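Long-range contacts in Kcn28 (Kitasatospora, PDB 6J32), which belongs to the erythromycin biosynthesis protein CIII-like family and folds as a two-domain GT-B protein, with a Rossmann-like sheet in each half: residues B[108-113]-B[130-135]; B[233-238]-B[294-299]; B[28-33]-B[385-390]. All blocks are in the same frame, centred on the assembly; numbering follows the deposited sequence.

Contact 1 (B[108-113]-B[130-135]); sequences LYDVLA and ISPTWV
Y109 and I130 tie together two neighbouring parallel strands, 106-110 and 127-131, near their C-terminal ends, in a buried contact that is backbone bonding first and apolar packing second. With helix 115-122 between them the strands form a beta-alpha-beta unit in the seven-stranded sheet of the N-terminal Rossmann-like half of a GT-B fold. I130 N donates to Y109 O at 2.7 Å, and at 166° the bond is nearly straight. One step on, the pairing is already failing: V111 N reaches I130 O only weakly, at 3.5 Å and bent to 122°. The same I130 O also receives a CA-H...O contact from D110 CA, 3.4 Å away.

Further along, side chains take over. V111 divides its two methyls between neighbours. CG1, anti to its own carbonyl carbon (chi1 -74°), lies 3.7 Å from S131 CA, while CG2 meets P132 CD tip to tip at 3.7 Å. D110 crosses the proline ring at about a right angle, its OD1 3.5 Å from P132 CD. The other oxygen, OD2, accepts from L112 N at 2.8 Å, from above the carboxylate plane. This is an Asx turn, and A113 N bonded to D110 O closes the same bend. S131 OG bonds to T133 O within its own segment.

Strand 9-13 pairs with L108 and D110 on one side and L189 with S131 on the other, so both strands are interior to the sheet, and H20 touches D110.

The chemistry therefore changes along the contact: one firm backbone hydrogen bond joins the strands, while further on one carboxylate oxygen serves its own turn and the segments meet mainly through methyl and ring carbons.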
ATOM      1  N   LEU B 108       4.433 -26.281  -0.093  1.00 47.34           N
ATOM      2  CA  LEU B 108       5.569 -25.834   0.700  1.00 45.25           C
ATOM      3  C   LEU B 108       5.161 -24.557   1.418  1.00 46.99           C
ATOM      4  O   LEU B 108       4.623 -23.638   0.791  1.00 48.61           O
ATOM      5  CB  LEU B 108       6.787 -25.562  -0.179  1.00 44.90           C
ATOM      6  CG  LEU B 108       7.340 -26.642  -1.107  1.00 43.36           C
ATOM      7  CD1 LEU B 108       8.579 -26.108  -1.798  1.00 42.06           C
ATOM      8  CD2 LEU B 108       7.666 -27.906  -0.336  1.00 43.29           C
ATOM      9  N   TYR B 109       5.432 -24.485   2.719  1.00 45.52           N
ATOM     10  CA  TYR B 109       4.996 -23.328   3.481  1.00 45.37           C
ATOM     11  C   TYR B 109       6.022 -22.951   4.536  1.00 47.49           C
ATOM     12  O   TYR B 109       6.561 -23.813   5.234  1.00 51.53           O
ATOM     13  CB  TYR B 109       3.624 -23.578   4.138  1.00 45.38           C
ATOM     14  CG  TYR B 109       3.587 -24.680   5.182  1.00 45.43           C
ATOM     15  CD1 TYR B 109       3.410 -26.008   4.818  1.00 45.49           C
ATOM     16  CD2 TYR B 109       3.709 -24.386   6.534  1.00 43.22           C
ATOM     17  CE1 TYR B 109       3.365 -27.011   5.770  1.00 45.02           C
ATOM     18  CE2 TYR B 109       3.668 -25.379   7.489  1.00 44.28           C
ATOM     19  CZ  TYR B 109       3.497 -26.692   7.104  1.00 45.42           C
ATOM     20  OH  TYR B 109       3.458 -27.685   8.061  1.00 46.02           O
ATOM     21  N   ASP B 110       6.266 -21.649   4.648  1.00 47.10           N
ATOM     22  CA  ASP B 110       7.068 -21.091   5.724  1.00 47.27           C
ATOM     23  C   ASP B 110       6.386 -21.351   7.066  1.00 50.10           C
ATOM     24  O   ASP B 110       5.188 -21.638   7.136  1.00 49.07           O
ATOM     25  CB  ASP B 110       7.243 -19.590   5.490  1.00 46.22           C
ATOM     26  CG  ASP B 110       8.007 -18.902   6.596  1.00 46.87           C
ATOM     27  OD1 ASP B 110       9.253 -18.994   6.619  1.00 48.12           O
ATOM     28  OD2 ASP B 110       7.346 -18.278   7.451  1.00 46.76           O
ATOM     29  N   VAL B 111       7.168 -21.253   8.148  1.00 50.66           N
ATOM     30  CA  VAL B 111       6.631 -21.517   9.482  1.00 51.72           C
ATOM     31  C   VAL B 111       5.454 -20.598   9.798  1.00 52.94           C
ATOM     32  O   VAL B 111       4.542 -20.981  10.541  1.00 54.79           O
ATOM     33  CB  VAL B 111       7.738 -21.390  10.547  1.00 51.99           C
ATOM     34  CG1 VAL B 111       8.681 -22.583  10.483  1.00 53.70           C
ATOM     35  CG2 VAL B 111       8.510 -20.095  10.358  1.00 53.11           C
ATOM     36  N   LEU B 112       5.440 -19.387   9.242  1.00 51.52           N
ATOM     37  CA  LEU B 112       4.346 -18.457   9.489  1.00 50.64           C
ATOM     38  C   LEU B 112       3.202 -18.597   8.494  1.00 46.23           C
ATOM     39  O   LEU B 112       2.216 -17.867   8.607  1.00 45.40           O
ATOM     40  CB  LEU B 112       4.850 -17.007   9.468  1.00 50.01           C
ATOM     41  CG  LEU B 112       5.741 -16.539  10.621  1.00 50.45           C
ATOM     42  CD1 LEU B 112       6.048 -15.058  10.484  1.00 49.61           C
ATOM     43  CD2 LEU B 112       5.096 -16.829  11.969  1.00 49.84           C
ATOM     44  N   ALA B 113       3.294 -19.519   7.541  1.00 43.26           N
ATOM     45  CA  ALA B 113       2.252 -19.725   6.543  1.00 41.02           C
ATOM     46  C   ALA B 113       1.596 -21.092   6.703  1.00 41.55           C
ATOM     47  O   ALA B 113       1.250 -21.753   5.723  1.00 39.70           O
ATOM     48  CB  ALA B 113       2.805 -19.558   5.133  1.00 41.30           C
ATOM     49  N   ILE B 130       8.833 -25.224   5.667  1.00 46.26           N
ATOM     50  CA  ILE B 130      10.152 -24.665   5.388  1.00 46.73           C
ATOM     51  C   ILE B 130      10.496 -23.718   6.532  1.00 47.88           C
ATOM     52  O   ILE B 130       9.974 -22.601   6.607  1.00 47.76           O
ATOM     53  CB  ILE B 130      10.200 -23.941   4.038  1.00 46.51           C
ATOM     54  CG1 ILE B 130       9.675 -24.834   2.912  1.00 47.61           C
ATOM     55  CG2 ILE B 130      11.620 -23.489   3.733  1.00 44.87           C
ATOM     56  CD1 ILE B 130      10.580 -26.016   2.587  1.00 46.42           C
ATOM     57  N   SER B 131      11.386 -24.152   7.423  1.00 49.17           N
ATOM     58  CA  SER B 131      11.767 -23.343   8.575  1.00 48.78           C
ATOM     59  C   SER B 131      13.012 -22.536   8.242  1.00 48.55           C
ATOM     60  O   SER B 131      14.061 -23.130   7.963  1.00 50.52           O
ATOM     61  CB  SER B 131      12.028 -24.220   9.785  1.00 49.66           C
ATOM     62  OG  SER B 131      12.420 -23.443  10.902  1.00 50.02           O
ATOM     63  N   PRO B 132      12.953 -21.200   8.265  1.00 48.61           N
ATOM     64  CA  PRO B 132      14.135 -20.401   7.915  1.00 49.21           C
ATOM     65  C   PRO B 132      15.177 -20.323   9.015  1.00 49.86           C
ATOM     66  O   PRO B 132      16.265 -19.780   8.775  1.00 48.79           O
ATOM     67  CB  PRO B 132      13.536 -19.021   7.625  1.00 48.32           C
ATOM     68  CG  PRO B 132      12.364 -18.958   8.551  1.00 48.01           C
ATOM     69  CD  PRO B 132      11.783 -20.352   8.549  1.00 48.39           C
ATOM     70  N   THR B 133      14.879 -20.837  10.204  1.00 51.22           N
ATOM     71  CA  THR B 133      15.817 -20.847  11.317  1.00 54.52           C
ATOM     72  C   THR B 133      15.557 -22.108  12.135  1.00 56.26           C
ATOM     73  O   THR B 133      14.821 -23.001  11.703  1.00 56.67           O
ATOM     74  CB  THR B 133      15.688 -19.564  12.153  1.00 54.85           C
ATOM     75  OG1 THR B 133      16.719 -19.534  13.148  1.00 58.88           O
ATOM     76  CG2 THR B 133      14.328 -19.502  12.835  1.00 52.44           C
ATOM     77  N   TRP B 134      16.181 -22.198  13.309  1.00 57.40           N
ATOM     78  CA  TRP B 134      16.012 -23.391  14.125  1.00 57.77           C
ATOM     79  C   TRP B 134      14.579 -23.499  14.628  1.00 61.94           C
ATOM     80  O   TRP B 134      13.891 -22.496  14.844  1.00 63.15           O
ATOM     81  CB  TRP B 134      16.991 -23.410  15.305  1.00 54.42           C
ATOM     82  CG  TRP B 134      17.098 -22.140  16.115  1.00 51.89           C
ATOM     83  CD1 TRP B 134      17.941 -21.089  15.882  1.00 50.62           C
ATOM     84  CD2 TRP B 134      16.354 -21.802  17.294  1.00 49.34           C
ATOM     85  NE1 TRP B 134      17.769 -20.123  16.842  1.00 49.04           N
ATOM     86  CE2 TRP B 134      16.799 -20.532  17.718  1.00 49.21           C
ATOM     87  CE3 TRP B 134      15.351 -22.445  18.027  1.00 49.71           C
ATOM     88  CZ2 TRP B 134      16.275 -19.891  18.845  1.00 50.51           C
ATOM     89  CZ3 TRP B 134      14.829 -21.807  19.149  1.00 49.88           C
ATOM     90  CH2 TRP B 134      15.296 -20.544  19.548  1.00 50.06           C
ATOM     91  N   VAL B 135      14.122 -24.740  14.787  1.00 65.60           N
ATOM     92  CA  VAL B 135      12.763 -25.011  15.235  1.00 68.43           C
ATOM     93  C   VAL B 135      12.766 -25.202  16.743  1.00 76.02           C
ATOM     94  O   VAL B 135      13.829 -25.286  17.369  1.00 75.05           O
ATOM     95  CB  VAL B 135      12.178 -26.246  14.530  1.00 64.88           C
ATOM     96  CG1 VAL B 135      12.106 -26.020  13.026  1.00 62.51           C
ATOM     97  CG2 VAL B 135      13.006 -27.480  14.857  1.00 64.69           C
TER

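Contact 2 (B[233-238]-B[294-299]); sequences VALVSL and AVLEQA
L235 is the hub here, pressing from strand 232-236 into V295 and L296 from helix 292-296. Its CB lies 3.5 Å from V295 CG1, and the same methyl touches the leucine further out, with L235 CD1 at 3.8 Å. The leucine's second methyl, CD2, meets L296 CD1 at 3.5 Å, the two side chains crossing at about a right angle. L296 starts off pointing away from the strand and has to curl back to make that touch. V295 sets CG1 anti to its backbone N (chi1 169°), which carries this methyl to the leucine.

Two residues back along the strand, V233 meets the chain around Q298 and A299. Its CB is 3.2 Å from Q298 O, and its carbonyl O takes a bent CA-H...O contact from A299 CA at 3.4 Å. The bend here is held by Q298 N bonding to V295 O at 3.1 Å.

Further out, the framework comes from the parallel sheet. A299 leads into strand 299-304, the neighbour of 232-236: L235 shares backbone bonds with V301 and V303, and D300 OD1 accepts from V233 N. Strand 262-267 flanks 232-236 on the other side, bonding to A234 through H263 and V265, and V265 also touches V295. Helix 292-296 belongs to the connection from edge strand 284-287 to 299-304, the crossover that passes over the middle of a Rossmann-like sheet.

The backbone hydrogen bonds of V233 and L235 go to strand 299-304, and what the two segments share is aliphatic carbon against aliphatic carbon plus close C-H approaches to two carbonyls. Such a contact probably depends on shape and burial, the helix being located on the sheet by fit more than by directed bonds.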
ATOM      1  N   VAL B 233      40.532  -6.609   7.072  1.00 98.23           N
ATOM      2  CA  VAL B 233      39.306  -5.860   6.822  1.00 91.99           C
ATOM      3  C   VAL B 233      38.226  -6.332   7.786  1.00 88.12           C
ATOM      4  O   VAL B 233      38.098  -7.531   8.058  1.00 88.84           O
ATOM      5  CB  VAL B 233      38.848  -6.030   5.360  1.00 89.58           C
ATOM      6  CG1 VAL B 233      37.502  -5.355   5.129  1.00 88.29           C
ATOM      7  CG2 VAL B 233      39.902  -5.483   4.411  1.00 89.30           C
ATOM      8  N   ALA B 234      37.457  -5.380   8.305  1.00 84.07           N
ATOM      9  CA  ALA B 234      36.367  -5.645   9.229  1.00 80.84           C
ATOM     10  C   ALA B 234      35.063  -5.084   8.680  1.00 79.95           C
ATOM     11  O   ALA B 234      35.053  -4.036   8.025  1.00 79.89           O
ATOM     12  CB  ALA B 234      36.649  -5.033  10.595  1.00 79.05           C
ATOM     13  N   LEU B 235      33.969  -5.799   8.936  1.00 78.32           N
ATOM     14  CA  LEU B 235      32.628  -5.378   8.551  1.00 77.34           C
ATOM     15  C   LEU B 235      31.761  -5.301   9.798  1.00 77.11           C
ATOM     16  O   LEU B 235      31.695  -6.262  10.571  1.00 75.23           O
ATOM     17  CB  LEU B 235      32.007  -6.342   7.533  1.00 76.08           C
ATOM     18  CG  LEU B 235      30.522  -6.154   7.195  1.00 75.05           C
ATOM     19  CD1 LEU B 235      30.249  -4.775   6.628  1.00 74.64           C
ATOM     20  CD2 LEU B 235      30.037  -7.216   6.222  1.00 74.56           C
ATOM     21  N   VAL B 236      31.130  -4.149  10.011  1.00 78.48           N
ATOM     22  CA  VAL B 236      30.190  -3.948  11.109  1.00 79.99           C
ATOM     23  C   VAL B 236      28.812  -3.695  10.514  1.00 83.78           C
ATOM     24  O   VAL B 236      28.604  -2.701   9.807  1.00 84.60           O
ATOM     25  CB  VAL B 236      30.613  -2.795  12.031  1.00 78.69           C
ATOM     26  CG1 VAL B 236      29.576  -2.585  13.124  1.00 77.65           C
ATOM     27  CG2 VAL B 236      31.965  -3.095  12.654  1.00 78.93           C
ATOM     28  N   SER B 237      27.880  -4.606  10.787  1.00 86.95           N
ATOM     29  CA  SER B 237      26.502  -4.507  10.315  1.00 88.97           C
ATOM     30  C   SER B 237      25.634  -5.255  11.316  1.00 92.32           C
ATOM     31  O   SER B 237      25.848  -6.450  11.543  1.00 92.20           O
ATOM     32  CB  SER B 237      26.349  -5.087   8.910  1.00 88.21           C
ATOM     33  OG  SER B 237      24.982  -5.227   8.568  1.00 87.36           O
ATOM     34  N   LEU B 238      24.663  -4.563  11.904  1.00 95.58           N
ATOM     35  CA  LEU B 238      23.866  -5.145  12.977  1.00 99.17           C
ATOM     36  C   LEU B 238      22.770  -6.067  12.456  1.00105.16           C
ATOM     37  O   LEU B 238      22.159  -5.812  11.414  1.00104.32           O
ATOM     38  CB  LEU B 238      23.239  -4.037  13.829  1.00 97.07           C
ATOM     39  CG  LEU B 238      22.402  -4.441  15.054  1.00 95.73           C
ATOM     40  CD1 LEU B 238      22.562  -3.426  16.174  1.00 95.48           C
ATOM     41  CD2 LEU B 238      20.920  -4.622  14.717  1.00 94.43           C
ATOM     42  N   ALA B 294      29.582  -9.301  -0.283  1.00 90.63           N
ATOM     43  CA  ALA B 294      30.755  -8.812  -1.002  1.00 92.89           C
ATOM     44  C   ALA B 294      31.866  -8.388  -0.047  1.00 93.89           C
ATOM     45  O   ALA B 294      33.046  -8.655  -0.305  1.00 94.90           O
ATOM     46  CB  ALA B 294      30.365  -7.657  -1.919  1.00 94.15           C
ATOM     47  N   VAL B 295      31.514  -7.707   1.047  1.00 93.77           N
ATOM     48  CA  VAL B 295      32.525  -7.302   2.024  1.00 93.97           C
ATOM     49  C   VAL B 295      33.082  -8.518   2.750  1.00 92.78           C
ATOM     50  O   VAL B 295      34.279  -8.591   3.041  1.00 93.53           O
ATOM     51  CB  VAL B 295      31.940  -6.270   3.008  1.00 94.49           C
ATOM     52  CG1 VAL B 295      32.900  -6.055   4.164  1.00 94.70           C
ATOM     53  CG2 VAL B 295      31.679  -4.962   2.292  1.00 94.59           C
ATOM     54  N   LEU B 296      32.223  -9.488   3.052  1.00 90.57           N
ATOM     55  CA  LEU B 296      32.648 -10.721   3.703  1.00 89.02           C
ATOM     56  C   LEU B 296      33.649 -11.499   2.855  1.00 93.47           C
ATOM     57  O   LEU B 296      34.360 -12.361   3.389  1.00 93.33           O
ATOM     58  CB  LEU B 296      31.443 -11.599   4.014  1.00 83.64           C
ATOM     59  CG  LEU B 296      30.989 -11.672   5.476  1.00 79.73           C
ATOM     60  CD1 LEU B 296      31.428 -10.448   6.256  1.00 78.38           C
ATOM     61  CD2 LEU B 296      29.483 -11.848   5.568  1.00 77.48           C
ATOM     62  N   GLU B 297      33.721 -11.223   1.546  1.00 98.19           N
ATOM     63  CA  GLU B 297      34.694 -11.914   0.704  1.00103.64           C
ATOM     64  C   GLU B 297      36.122 -11.607   1.125  1.00102.35           C
ATOM     65  O   GLU B 297      37.006 -12.453   0.982  1.00103.97           O
ATOM     66  CB  GLU B 297      34.493 -11.481  -0.751  1.00111.25           C
ATOM     67  CG  GLU B 297      35.221 -12.330  -1.783  1.00119.30           C
ATOM     68  CD  GLU B 297      35.112 -11.742  -3.180  1.00124.77           C
ATOM     69  OE1 GLU B 297      34.431 -10.704  -3.328  1.00125.76           O
ATOM     70  OE2 GLU B 297      35.719 -12.302  -4.121  1.00126.61           O
ATOM     71  N   GLN B 298      36.363 -10.405   1.661  1.00 98.67           N
ATOM     72  CA  GLN B 298      37.703  -9.967   2.049  1.00 94.86           C
ATOM     73  C   GLN B 298      37.797  -9.586   3.524  1.00 88.91           C
ATOM     74  O   GLN B 298      38.739  -8.899   3.917  1.00 89.86           O
ATOM     75  CB  GLN B 298      38.169  -8.792   1.196  1.00 95.77           C
ATOM     76  CG  GLN B 298      37.949  -8.905  -0.311  1.00 96.18           C
ATOM     77  CD  GLN B 298      38.750 -10.016  -0.955  1.00 96.98           C
ATOM     78  OE1 GLN B 298      39.960 -10.111  -0.762  1.00 97.65           O
ATOM     79  NE2 GLN B 298      38.098 -10.789  -1.826  1.00 97.04           N
ATOM     80  N   ALA B 299      36.828  -9.990   4.340  1.00 82.28           N
ATOM     81  CA  ALA B 299      36.795  -9.562   5.730  1.00 77.84           C
ATOM     82  C   ALA B 299      37.579 -10.505   6.634  1.00 76.46           C
ATOM     83  O   ALA B 299      37.761 -11.688   6.332  1.00 76.80           O
ATOM     84  CB  ALA B 299      35.347  -9.466   6.217  1.00 75.25           C
TER

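Contact 3 (B[28-33]-B[385-390]); sequences IRELVA and GTMRAA
Helices 25-33 and 385-394 pass each other with segment axes 9.6 Å apart and their N-to-C directions 59° apart (signed crossing -59°), L31 and A390 bringing their CA atoms to 6.2 Å. A390 sits where the helices come together: its CB touches L31 CD2 at 3.8 Å and E30 CG at 3.9 Å, so a single methyl packs against two neighbouring residues.

E30 covers the rest of the interface. With CG anti to the backbone N (chi1 171°) and the chain bent at chi2, it runs across T386 and M387 at about right angles to both. T386 OG1 lies against the aliphatic part, 3.5 Å from E30 CB. M387 also folds back at chi2, bringing its thioether to the carboxylate: CE is 3.3 Å from E30 OE1, and SD is 3.4 Å from OE2. The charge of E30 is answered by R34, which makes a salt bridge to OE2 and also touches M387 and A390. On the inner side L31 continues onto I10 and V38 of the sheet beneath, and L27 packs on A389 and A390.

A helix near the C-terminus thus lies on a helix of the N-terminal Rossmann-like domain, the crossing-back of the chain end that is characteristic of GT-B proteins.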
ATOM      1  N   ILE B  28      13.675 -22.432  -4.351  1.00 45.89           N
ATOM      2  CA  ILE B  28      12.599 -22.334  -5.330  1.00 46.75           C
ATOM      3  C   ILE B  28      13.177 -22.266  -6.737  1.00 46.51           C
ATOM      4  O   ILE B  28      12.663 -22.903  -7.664  1.00 46.23           O
ATOM      5  CB  ILE B  28      11.699 -21.126  -5.025  1.00 45.43           C
ATOM      6  CG1 ILE B  28      11.173 -21.183  -3.591  1.00 41.43           C
ATOM      7  CG2 ILE B  28      10.514 -21.136  -5.945  1.00 47.91           C
ATOM      8  CD1 ILE B  28      10.307 -22.382  -3.316  1.00 39.55           C
ATOM      9  N   ARG B  29      14.277 -21.524  -6.907  1.00 46.84           N
ATOM     10  CA  ARG B  29      14.941 -21.441  -8.205  1.00 50.16           C
ATOM     11  C   ARG B  29      15.391 -22.814  -8.690  1.00 55.43           C
ATOM     12  O   ARG B  29      15.290 -23.123  -9.884  1.00 59.99           O
ATOM     13  CB  ARG B  29      16.134 -20.489  -8.119  1.00 48.24           C
ATOM     14  CG  ARG B  29      16.888 -20.304  -9.429  1.00 48.18           C
ATOM     15  CD  ARG B  29      18.164 -19.474  -9.246  1.00 48.03           C
ATOM     16  NE  ARG B  29      17.998 -18.416  -8.249  1.00 49.36           N
ATOM     17  CZ  ARG B  29      17.481 -17.217  -8.507  1.00 49.31           C
ATOM     18  NH1 ARG B  29      17.066 -16.918  -9.731  1.00 50.60           N
ATOM     19  NH2 ARG B  29      17.364 -16.318  -7.535  1.00 47.52           N
ATOM     20  N   GLU B  30      15.917 -23.641  -7.784  1.00 53.89           N
ATOM     21  CA  GLU B  30      16.340 -24.983  -8.170  1.00 54.74           C
ATOM     22  C   GLU B  30      15.149 -25.838  -8.582  1.00 55.37           C
ATOM     23  O   GLU B  30      15.239 -26.621  -9.534  1.00 57.69           O
ATOM     24  CB  GLU B  30      17.109 -25.635  -7.020  1.00 55.09           C
ATOM     25  CG  GLU B  30      17.425 -27.114  -7.200  1.00 56.24           C
ATOM     26  CD  GLU B  30      18.330 -27.396  -8.388  1.00 58.86           C
ATOM     27  OE1 GLU B  30      19.042 -26.469  -8.837  1.00 60.65           O
ATOM     28  OE2 GLU B  30      18.350 -28.558  -8.852  1.00 58.47           O
ATOM     29  N   LEU B  31      14.023 -25.698  -7.884  1.00 54.68           N
ATOM     30  CA  LEU B  31      12.832 -26.453  -8.258  1.00 53.84           C
ATOM     31  C   LEU B  31      12.313 -26.015  -9.622  1.00 54.51           C
ATOM     32  O   LEU B  31      11.792 -26.836 -10.387  1.00 53.96           O
ATOM     33  CB  LEU B  31      11.754 -26.295  -7.188  1.00 51.42           C
ATOM     34  CG  LEU B  31      12.073 -26.934  -5.837  1.00 49.96           C
ATOM     35  CD1 LEU B  31      11.052 -26.516  -4.796  1.00 50.48           C
ATOM     36  CD2 LEU B  31      12.105 -28.438  -5.969  1.00 51.76           C
ATOM     37  N   VAL B  32      12.438 -24.725  -9.941  1.00 54.62           N
ATOM     38  CA  VAL B  32      12.073 -24.259 -11.273  1.00 54.44           C
ATOM     39  C   VAL B  32      13.055 -24.799 -12.305  1.00 57.28           C
ATOM     40  O   VAL B  32      12.654 -25.268 -13.378  1.00 59.19           O
ATOM     41  CB  VAL B  32      11.997 -22.720 -11.301  1.00 53.07           C
ATOM     42  CG1 VAL B  32      11.696 -22.223 -12.706  1.00 52.08           C
ATOM     43  CG2 VAL B  32      10.930 -22.227 -10.340  1.00 51.59           C
ATOM     44  N   ALA B  33      14.354 -24.759 -11.993  1.00 57.15           N
ATOM     45  CA  ALA B  33      15.366 -25.261 -12.915  1.00 55.87           C
ATOM     46  C   ALA B  33      15.208 -26.748 -13.188  1.00 57.46           C
ATOM     47  O   ALA B  33      15.754 -27.249 -14.178  1.00 58.92           O
ATOM     48  CB  ALA B  33      16.766 -24.979 -12.366  1.00 54.22           C
ATOM     49  N   GLY B 385      21.979 -28.941   1.727  1.00 47.35           N
ATOM     50  CA  GLY B 385      21.686 -27.708   1.023  1.00 47.08           C
ATOM     51  C   GLY B 385      20.503 -27.834   0.070  1.00 48.10           C
ATOM     52  O   GLY B 385      19.642 -28.710   0.198  1.00 46.82           O
ATOM     53  N   THR B 386      20.481 -26.934  -0.918  1.00 48.61           N
ATOM     54  CA  THR B 386      19.324 -26.851  -1.805  1.00 49.58           C
ATOM     55  C   THR B 386      19.130 -28.139  -2.594  1.00 48.36           C
ATOM     56  O   THR B 386      17.994 -28.568  -2.824  1.00 48.26           O
ATOM     57  CB  THR B 386      19.464 -25.669  -2.759  1.00 50.73           C
ATOM     58  OG1 THR B 386      19.020 -26.057  -4.068  1.00 53.99           O
ATOM     59  CG2 THR B 386      20.901 -25.205  -2.809  1.00 50.83           C
ATOM     60  N   MET B 387      20.224 -28.775  -3.013  1.00 48.45           N
ATOM     61  CA  MET B 387      20.090 -30.008  -3.781  1.00 51.50           C
ATOM     62  C   MET B 387      19.423 -31.110  -2.963  1.00 52.71           C
ATOM     63  O   MET B 387      18.557 -31.829  -3.475  1.00 52.69           O
ATOM     64  CB  MET B 387      21.453 -30.460  -4.299  1.00 52.78           C
ATOM     65  CG  MET B 387      22.066 -29.499  -5.304  1.00 55.96           C
ATOM     66  SD  MET B 387      20.969 -29.219  -6.714  1.00 58.49           S
ATOM     67  CE  MET B 387      21.776 -27.827  -7.507  1.00 57.82           C
ATOM     68  N   ARG B 388      19.797 -31.258  -1.690  1.00 51.64           N
ATOM     69  CA  ARG B 388      19.124 -32.256  -0.865  1.00 52.89           C
ATOM     70  C   ARG B 388      17.670 -31.881  -0.615  1.00 52.80           C
ATOM     71  O   ARG B 388      16.789 -32.750  -0.623  1.00 53.41           O
ATOM     72  CB  ARG B 388      19.848 -32.439   0.466  1.00 51.83           C
ATOM     73  CG  ARG B 388      19.298 -33.596   1.287  1.00 51.32           C
ATOM     74  CD  ARG B 388      19.893 -33.644   2.679  1.00 52.22           C
ATOM     75  NE  ARG B 388      19.411 -34.797   3.433  1.00 54.36           N
ATOM     76  CZ  ARG B 388      19.620 -34.980   4.732  1.00 54.35           C
ATOM     77  NH1 ARG B 388      20.301 -34.078   5.427  1.00 55.86           N
ATOM     78  NH2 ARG B 388      19.147 -36.060   5.336  1.00 52.20           N
ATOM     79  N   ALA B 389      17.400 -30.594  -0.378  1.00 50.07           N
ATOM     80  CA  ALA B 389      16.032 -30.167  -0.100  1.00 48.35           C
ATOM     81  C   ALA B 389      15.129 -30.377  -1.309  1.00 46.84           C
ATOM     82  O   ALA B 389      13.993 -30.845  -1.166  1.00 46.27           O
ATOM     83  CB  ALA B 389      16.016 -28.701   0.337  1.00 46.23           C
ATOM     84  N   ALA B 390      15.619 -30.044  -2.507  1.00 46.78           N
ATOM     85  CA  ALA B 390      14.818 -30.223  -3.713  1.00 48.46           C
ATOM     86  C   ALA B 390      14.524 -31.697  -3.972  1.00 50.74           C
ATOM     87  O   ALA B 390      13.415 -32.050  -4.389  1.00 49.72           O
ATOM     88  CB  ALA B 390      15.523 -29.591  -4.913  1.00 48.12           C
TER

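Overall arrangement
Contacts 1 and 3 lie on the N-terminal domain, though half of contact 3 comes from the chain's C-terminal end, and they touch directly, L108 CD1 lying 3.9 Å from L31 CD1. Contact 1 sits within the sheet, contact 3 in the helical layer over it. Contact 2 lies in the other half, its centre about 28 Å from the centres of both. Each is largely buried, but contact 3 alone includes a fully exposed touching residue, M387, packed against a carboxylate. Contact 1 alone has a strong backbone bond between its segments, as neighbouring strands would. Contact 2 is mostly aliphatic, with close C-H approaches to carbonyls. Along the chain, contact 3 encloses the other two.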